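Local structure of glutathione S-transferase (Sulfitobacter, 4GF0) at residues V17-E22 with L166-N171; P43-I48 with V54-L59; D73-I78 with A82-T87. The protein binds glutathione and, as a homolog of the glutathione S-transferases, probably catalyses its conjugation to electrophilic substrates. All coordinates share one frame; numbering follows the deposited sequence.

Interaction 1 lies deepest, its centre about 5 Å from that of the chain, and joins the N-terminal and C-terminal domains through apolar side chains alone. Interactions 2 and 3 lie further out, their centres about 17 and 16 Å from that of the chain. Interaction 2 stays within the thioredoxin-like domain and adds polar work: the segment 54-59 grips glutathione with its backbone. Interaction 3 packs helix 68-78 against the linker after it, with a water between the backbones and an aspartate at the subunit interface. Both are nested in the long loop that interaction 1 closes. All three meet around helix 14-23: Val17 touches Pro55, Ile21 touches Leu57 and Val75, and Ala20 O lies against Leu84.

Interaction 1: residues V17-E22 with L166-N171; sequences VAIAIE and LFVVCN
Ile19 on helix 14-23 and Val168 on helix 162-170 mark the closest approach of the two backbones, with their CA atoms still 9.4 Å apart, so the gap is bridged by side chains alone. Ile19 reaches into it from one helix and Phe167 and Val168 from the other. The CG1 branch of Ile19 leaves on the side away from the carbonyl carbon (chi1 -69°) and continues extended (chi2 168°), which carries CD1 out towards the facing helix while CG2 stays closer to its own. That terminal methyl meets two consecutive residues of the facing helix. Ile19 CD1 is 3.9 Å from Phe167 CD2, approaching the ring obliquely as the two side chains cross at about a right angle. The same methyl is 4.0 Å from Val168 CG2, and here the side chains slide past each other in opposite directions. Phe167 and Val168 thus make a shallow apolar seat for one methyl group. All three residues are buried, and no hydrogen bond links the segments, so this is a small dispersion contact between a helix of the thioredoxin-like domain and one of the all-helical C-terminal domain. Round about, Phe167 also rests on Met190 and Met193 of helix 184-194, Ile19 touches Ser198 of helix 197-204, and Val17, two residues earlier on helix 14-23, packs against Thr68 and Leu71 of helix 68-78.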
# COMPACT_ATOMS: atom_id res chain seq x y z
N VAL A 17 -2.20 1.65 13.04
CA VAL A 17 -0.88 2.10 13.47
C VAL A 17 -0.87 2.25 14.99
O VAL A 17 0.10 1.87 15.65
CB VAL A 17 -0.49 3.42 12.76
CG1 VAL A 17 0.90 3.88 13.21
CG2 VAL A 17 -0.51 3.22 11.24
N ALA A 18 -1.95 2.78 15.55
CA ALA A 18 -2.03 2.91 17.00
C ALA A 18 -1.91 1.55 17.68
O ALA A 18 -1.19 1.39 18.68
CB ALA A 18 -3.33 3.58 17.40
N ILE A 19 -2.58 0.55 17.13
CA ILE A 19 -2.51 -0.80 17.67
C ILE A 19 -1.07 -1.30 17.66
O ILE A 19 -0.60 -1.87 18.64
CB ILE A 19 -3.41 -1.74 16.88
CG1 ILE A 19 -4.87 -1.37 17.18
CG2 ILE A 19 -3.16 -3.21 17.28
CD1 ILE A 19 -5.89 -2.05 16.24
N ALA A 20 -0.36 -1.07 16.56
CA ALA A 20 1.03 -1.50 16.47
C ALA A 20 1.92 -0.79 17.49
O ALA A 20 2.80 -1.41 18.09
CB ALA A 20 1.58 -1.31 15.07
N ILE A 21 1.68 0.50 17.70
CA ILE A 21 2.47 1.25 18.66
C ILE A 21 2.23 0.71 20.06
O ILE A 21 3.15 0.59 20.87
CB ILE A 21 2.17 2.76 18.62
CG1 ILE A 21 2.56 3.31 17.24
CG2 ILE A 21 3.02 3.48 19.67
CD1 ILE A 21 2.12 4.75 16.98
N GLU A 22 0.98 0.35 20.36
CA GLU A 22 0.66 -0.27 21.64
C GLU A 22 1.36 -1.61 21.80
O GLU A 22 1.88 -1.93 22.88
CB GLU A 22 -0.86 -0.46 21.80
CG GLU A 22 -1.67 0.83 21.74
CD GLU A 22 -1.64 1.63 23.03
OE1 GLU A 22 -1.01 1.18 24.01
OE2 GLU A 22 -2.27 2.71 23.06
N LEU A 166 -5.21 -5.96 9.19
CA LEU A 166 -6.37 -6.77 8.81
C LEU A 166 -7.53 -6.55 9.75
O LEU A 166 -8.68 -6.49 9.33
CB LEU A 166 -6.00 -8.26 8.78
CG LEU A 166 -7.13 -9.20 8.36
CD1 LEU A 166 -7.56 -8.92 6.92
CD2 LEU A 166 -6.67 -10.64 8.53
N PHE A 167 -7.23 -6.41 11.04
CA PHE A 167 -8.28 -6.20 12.03
C PHE A 167 -9.11 -4.95 11.74
O PHE A 167 -10.34 -4.98 11.75
CB PHE A 167 -7.66 -6.10 13.42
CG PHE A 167 -8.66 -5.80 14.49
CD1 PHE A 167 -9.61 -6.75 14.85
CD2 PHE A 167 -8.65 -4.58 15.14
CE1 PHE A 167 -10.54 -6.47 15.87
CE2 PHE A 167 -9.57 -4.30 16.15
CZ PHE A 167 -10.52 -5.25 16.50
N VAL A 168 -8.43 -3.83 11.51
CA VAL A 168 -9.16 -2.59 11.28
C VAL A 168 -9.98 -2.66 9.99
O VAL A 168 -11.11 -2.17 9.94
CB VAL A 168 -8.22 -1.36 11.30
CG1 VAL A 168 -8.99 -0.11 10.89
CG2 VAL A 168 -7.63 -1.19 12.69
N VAL A 169 -9.45 -3.30 8.96
CA VAL A 169 -10.21 -3.46 7.72
C VAL A 169 -11.42 -4.38 7.92
O VAL A 169 -12.52 -4.06 7.47
CB VAL A 169 -9.33 -3.98 6.57
CG1 VAL A 169 -10.18 -4.23 5.31
CG2 VAL A 169 -8.20 -2.99 6.27
N CYS A 170 -11.23 -5.51 8.60
CA CYS A 170 -12.35 -6.43 8.80
C CYS A 170 -13.42 -5.83 9.71
O CYS A 170 -14.59 -6.22 9.68
CB CYS A 170 -11.86 -7.77 9.35
SG CYS A 170 -10.98 -8.74 8.12
N ASN A 171 -13.02 -4.86 10.51
CA ASN A 171 -13.96 -4.16 11.37
C ASN A 171 -14.97 -3.34 10.56
O ASN A 171 -16.01 -2.93 11.09
CB ASN A 171 -13.19 -3.28 12.36
CG ASN A 171 -13.98 -3.00 13.61
OD1 ASN A 171 -14.37 -3.92 14.33
ND2 ASN A 171 -14.22 -1.72 13.88

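Interaction 2: residues P43-I48 with V54-L59; sequences PDYLAI and VPALRL. With GSH (glutathione), chain D.
Tyr45 and Val54 cross at about a right angle, the tyrosine reaching out from helix 43-46 with CG anti to its backbone N (chi1 -172°). Its hydroxyl end does the touching: Tyr45 OH lies 3.6 Å from Val54 CG1 and equally 3.6 Å from Ala56 CB. These are apolar neighbours; the polar partner of the hydroxyl is the carbonyl oxygen of Arg53, just ahead of Val54, so the ring is tied to the backbone at the pocket. Ile48 also crosses its partner Arg58 at about a right angle. The arginine chain bends at chi3, and its NH2, hydrogen-bonded to Tyr7 OH, comes within 4.1 Å of Ile48 CG1. The other branch of the isoleucine, Ile48 CG2, is 4.3 Å from Ala56 CB. Val54 turns its backbone to glutathione: Val54 N donates to GSH O2 at 3.0 Å (157°), and GSH N2 donates to Val54 O at 2.9 Å (149°). This pair of bonds holds the cysteinyl backbone of the tripeptide as a neighbouring strand would. The peptide bond from Val54 to Pro55 is cis, and a cis-proline just before this strand, with the preceding residue binding glutathione, is a hallmark of the thioredoxin-like domain of glutathione transferases.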
# COMPACT_ATOMS: atom_id res chain seq x y z
N PRO A 43 -6.31 23.57 5.16
CA PRO A 43 -4.90 23.99 5.16
C PRO A 43 -4.04 23.51 6.34
O PRO A 43 -2.92 23.07 6.11
CB PRO A 43 -5.00 25.51 5.18
CG PRO A 43 -6.22 25.79 4.37
CD PRO A 43 -7.18 24.64 4.66
N ASP A 44 -4.54 23.62 7.57
CA ASP A 44 -3.75 23.22 8.74
C ASP A 44 -3.31 21.76 8.68
O ASP A 44 -2.14 21.44 8.96
CB ASP A 44 -4.52 23.47 10.04
CG ASP A 44 -4.53 24.93 10.45
OD1 ASP A 44 -3.74 25.71 9.89
OD2 ASP A 44 -5.33 25.28 11.34
N TYR A 45 -4.23 20.88 8.33
CA TYR A 45 -3.88 19.47 8.24
C TYR A 45 -3.12 19.17 6.94
O TYR A 45 -2.21 18.34 6.94
CB TYR A 45 -5.10 18.55 8.37
CG TYR A 45 -4.64 17.13 8.46
CD1 TYR A 45 -3.93 16.70 9.57
CD2 TYR A 45 -4.82 16.24 7.41
CE1 TYR A 45 -3.46 15.40 9.66
CE2 TYR A 45 -4.35 14.94 7.49
CZ TYR A 45 -3.68 14.52 8.62
OH TYR A 45 -3.20 13.23 8.71
N LEU A 46 -3.48 19.84 5.85
CA LEU A 46 -2.77 19.63 4.59
C LEU A 46 -1.29 20.00 4.69
O LEU A 46 -0.47 19.47 3.94
CB LEU A 46 -3.44 20.39 3.43
CG LEU A 46 -4.82 19.90 2.97
CD1 LEU A 46 -5.37 20.79 1.86
CD2 LEU A 46 -4.76 18.46 2.50
N ALA A 47 -0.94 20.90 5.61
CA ALA A 47 0.46 21.25 5.85
C ALA A 47 1.18 20.08 6.51
O ALA A 47 2.41 19.97 6.44
CB ALA A 47 0.56 22.51 6.72
N ILE A 48 0.42 19.20 7.14
CA ILE A 48 1.00 18.01 7.76
C ILE A 48 1.03 16.88 6.75
O ILE A 48 2.07 16.27 6.52
CB ILE A 48 0.21 17.60 9.02
CG1 ILE A 48 0.35 18.69 10.08
CG2 ILE A 48 0.71 16.25 9.56
CD1 ILE A 48 -0.49 18.46 11.33
N VAL A 54 -5.64 10.30 6.94
CA VAL A 54 -5.00 9.74 8.13
C VAL A 54 -4.71 8.26 7.81
O VAL A 54 -5.45 7.64 7.04
CB VAL A 54 -5.89 9.88 9.39
CG1 VAL A 54 -6.07 11.35 9.76
CG2 VAL A 54 -7.25 9.22 9.18
N PRO A 55 -3.65 7.68 8.38
CA PRO A 55 -2.73 8.23 9.40
C PRO A 55 -1.62 9.11 8.85
O PRO A 55 -1.26 9.02 7.67
CB PRO A 55 -2.11 6.96 9.98
CG PRO A 55 -2.06 6.02 8.79
CD PRO A 55 -3.36 6.26 8.09
N ALA A 56 -1.07 9.93 9.74
CA ALA A 56 0.25 10.52 9.52
C ALA A 56 0.96 10.38 10.85
O ALA A 56 0.33 10.38 11.91
CB ALA A 56 0.13 12.00 9.11
N LEU A 57 2.28 10.24 10.79
CA LEU A 57 3.06 10.07 12.01
C LEU A 57 4.15 11.11 12.06
O LEU A 57 4.91 11.26 11.10
CB LEU A 57 3.69 8.67 12.03
CG LEU A 57 4.37 8.23 13.32
CD1 LEU A 57 3.32 7.95 14.41
CD2 LEU A 57 5.23 6.99 13.04
N ARG A 58 4.23 11.84 13.16
CA ARG A 58 5.31 12.80 13.32
C ARG A 58 6.40 12.17 14.18
O ARG A 58 6.14 11.72 15.31
CB ARG A 58 4.82 14.09 13.98
CG ARG A 58 5.94 15.10 14.20
CD ARG A 58 5.47 16.31 15.00
NE ARG A 58 4.34 16.97 14.35
CZ ARG A 58 4.45 17.79 13.31
NH1 ARG A 58 5.65 18.06 12.80
NH2 ARG A 58 3.36 18.33 12.78
N LEU A 59 7.61 12.15 13.65
CA LEU A 59 8.73 11.53 14.36
C LEU A 59 9.34 12.50 15.36
O LEU A 59 8.95 13.67 15.41
CB LEU A 59 9.79 11.06 13.36
CG LEU A 59 9.29 10.10 12.29
CD1 LEU A 59 10.47 9.59 11.46
CD2 LEU A 59 8.48 8.94 12.89
N1 GSH D . -3.35 4.60 1.34
CA1 GSH D . -3.64 5.31 2.56
C1 GSH D . -3.08 4.56 3.73
O11 GSH D . -2.62 5.19 4.72
O12 GSH D . -3.10 3.30 3.73
CB1 GSH D . -5.13 5.43 2.75
CG1 GSH D . -5.38 6.57 3.75
CD1 GSH D . -6.87 6.91 3.77
OE1 GSH D . -7.52 6.99 2.73
N2 GSH D . -7.52 7.12 5.06
CA2 GSH D . -8.92 7.46 5.10
C2 GSH D . -9.03 8.96 5.05
O2 GSH D . -8.15 9.67 5.51
CB2 GSH D . -9.56 6.96 6.36
SG2 GSH D . -9.58 5.17 6.36
N3 GSH D . -10.18 9.60 4.43
CA3 GSH D . -10.24 11.06 4.41
C3 GSH D . -10.79 11.58 3.11
O31 GSH D . -10.82 10.83 2.09
O32 GSH D . -11.21 12.77 3.03

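Interaction 3: residues D73-I78 with A82-T87; sequences DYVAAI and AGLVPT
The linker leaving helix 68-78 doubles back along that helix, and Leu84 and Val85 press on Ala76, the residue at the middle of the contact. Ala76 and Leu84 have their CA atoms 5.6 Å apart, a close approach allowed by the small alanine side chain. Ala76 CB sits 3.6 Å from Val85 CG2 and 4.1 Å from Leu84 CB, so one methyl meets two successive linker residues. The leucine stretches onward, its CG on the side away from the carbonyl carbon (chi1 -68°), until Leu84 CD1 is 4.4 Å from Val75 CG1. Gly83, with positive phi, lies in the bend just before these residues. In glutathione transferases this is the connection that carries the chain from the thioredoxin-like domain into the helical one, here entered at helix 89-111, on whose Ala92 and Met95 Val85 also packs. No direct hydrogen bond crosses between the segments. Instead a water accepts from Leu84 N at 2.8 Å and gives a weak bond to Ala76 O at 3.4 Å, bridging the two backbones beside the apolar patch. Asp73, one turn before Ala76, crosses Val85 at about a right angle, Asp73 OD1 lying 3.9 Å from Val85 CG2. Its carboxylate is anchored elsewhere: OD2 forms a salt bridge with Arg96 of the same chain and a long, weak ion pair with Arg96 of the second subunit. On that same subunit Ala93 packs against Tyr74, and Pro89 against Ala77.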
# COMPACT_ATOMS: atom_id res chain seq x y z
N ASP A 73 5.64 -0.78 9.23
CA ASP A 73 7.03 -1.24 9.14
C ASP A 73 7.97 -0.33 9.94
O ASP A 73 8.94 -0.80 10.52
CB ASP A 73 7.49 -1.37 7.67
CG ASP A 73 7.63 -2.82 7.24
OD1 ASP A 73 8.27 -3.60 7.99
OD2 ASP A 73 7.10 -3.19 6.17
N TYR A 74 7.67 0.97 9.98
CA TYR A 74 8.49 1.88 10.78
C TYR A 74 8.44 1.54 12.28
O TYR A 74 9.47 1.47 12.96
CB TYR A 74 8.10 3.35 10.54
CG TYR A 74 8.97 4.27 11.35
CD1 TYR A 74 10.24 4.60 10.92
CD2 TYR A 74 8.53 4.78 12.57
CE1 TYR A 74 11.06 5.43 11.68
CE2 TYR A 74 9.36 5.60 13.34
CZ TYR A 74 10.61 5.92 12.88
OH TYR A 74 11.44 6.72 13.64
N VAL A 75 7.23 1.32 12.79
CA VAL A 75 7.06 0.95 14.19
C VAL A 75 7.84 -0.32 14.53
O VAL A 75 8.51 -0.39 15.55
CB VAL A 75 5.59 0.80 14.56
CG1 VAL A 75 5.46 0.20 15.98
CG2 VAL A 75 4.92 2.17 14.49
N ALA A 76 7.76 -1.30 13.64
CA ALA A 76 8.50 -2.54 13.86
C ALA A 76 10.00 -2.28 13.88
O ALA A 76 10.73 -2.87 14.68
CB ALA A 76 8.14 -3.55 12.77
N ALA A 77 10.45 -1.37 13.02
CA ALA A 77 11.88 -1.09 12.87
C ALA A 77 12.44 -0.41 14.11
O ALA A 77 13.60 -0.62 14.47
CB ALA A 77 12.12 -0.22 11.64
N ILE A 78 11.62 0.43 14.75
CA ILE A 78 12.08 1.11 15.98
C ILE A 78 11.78 0.35 17.27
O ILE A 78 12.20 0.76 18.35
CB ILE A 78 11.54 2.55 16.08
CG1 ILE A 78 10.01 2.55 16.13
CG2 ILE A 78 12.08 3.41 14.93
CD1 ILE A 78 9.39 3.90 16.46
N ALA A 82 9.48 -6.23 19.91
CA ALA A 82 8.08 -6.63 19.81
C ALA A 82 7.89 -7.80 18.86
O ALA A 82 6.84 -8.43 18.85
CB ALA A 82 7.22 -5.46 19.38
N GLY A 83 8.91 -8.09 18.05
CA GLY A 83 8.84 -9.18 17.09
C GLY A 83 7.70 -9.07 16.10
O GLY A 83 7.10 -10.08 15.71
N LEU A 84 7.40 -7.85 15.67
CA LEU A 84 6.25 -7.63 14.78
C LEU A 84 6.49 -8.06 13.33
O LEU A 84 5.53 -8.22 12.57
CB LEU A 84 5.82 -6.17 14.83
CG LEU A 84 5.21 -5.72 16.17
CD1 LEU A 84 5.09 -4.20 16.22
CD2 LEU A 84 3.85 -6.37 16.34
N VAL A 85 7.74 -8.25 12.95
CA VAL A 85 8.09 -8.74 11.61
C VAL A 85 8.94 -9.99 11.77
O VAL A 85 9.94 -9.98 12.51
CB VAL A 85 8.89 -7.68 10.82
CG1 VAL A 85 9.33 -8.24 9.45
CG2 VAL A 85 8.07 -6.41 10.65
N PRO A 86 8.55 -11.08 11.09
CA PRO A 86 9.33 -12.33 11.16
C PRO A 86 10.75 -12.15 10.64
O PRO A 86 10.99 -11.36 9.72
CB PRO A 86 8.59 -13.26 10.19
CG PRO A 86 7.26 -12.66 10.00
CD PRO A 86 7.35 -11.20 10.24
N THR A 87 11.70 -12.87 11.22
CA THR A 87 13.07 -12.83 10.71
C THR A 87 13.19 -13.57 9.37
O THR A 87 14.00 -13.20 8.53
CB THR A 87 14.08 -13.39 11.72
OG1 THR A 87 13.72 -14.73 12.06
CG2 THR A 87 14.08 -12.54 12.98
O HOH W 1 8.86 -5.46 15.98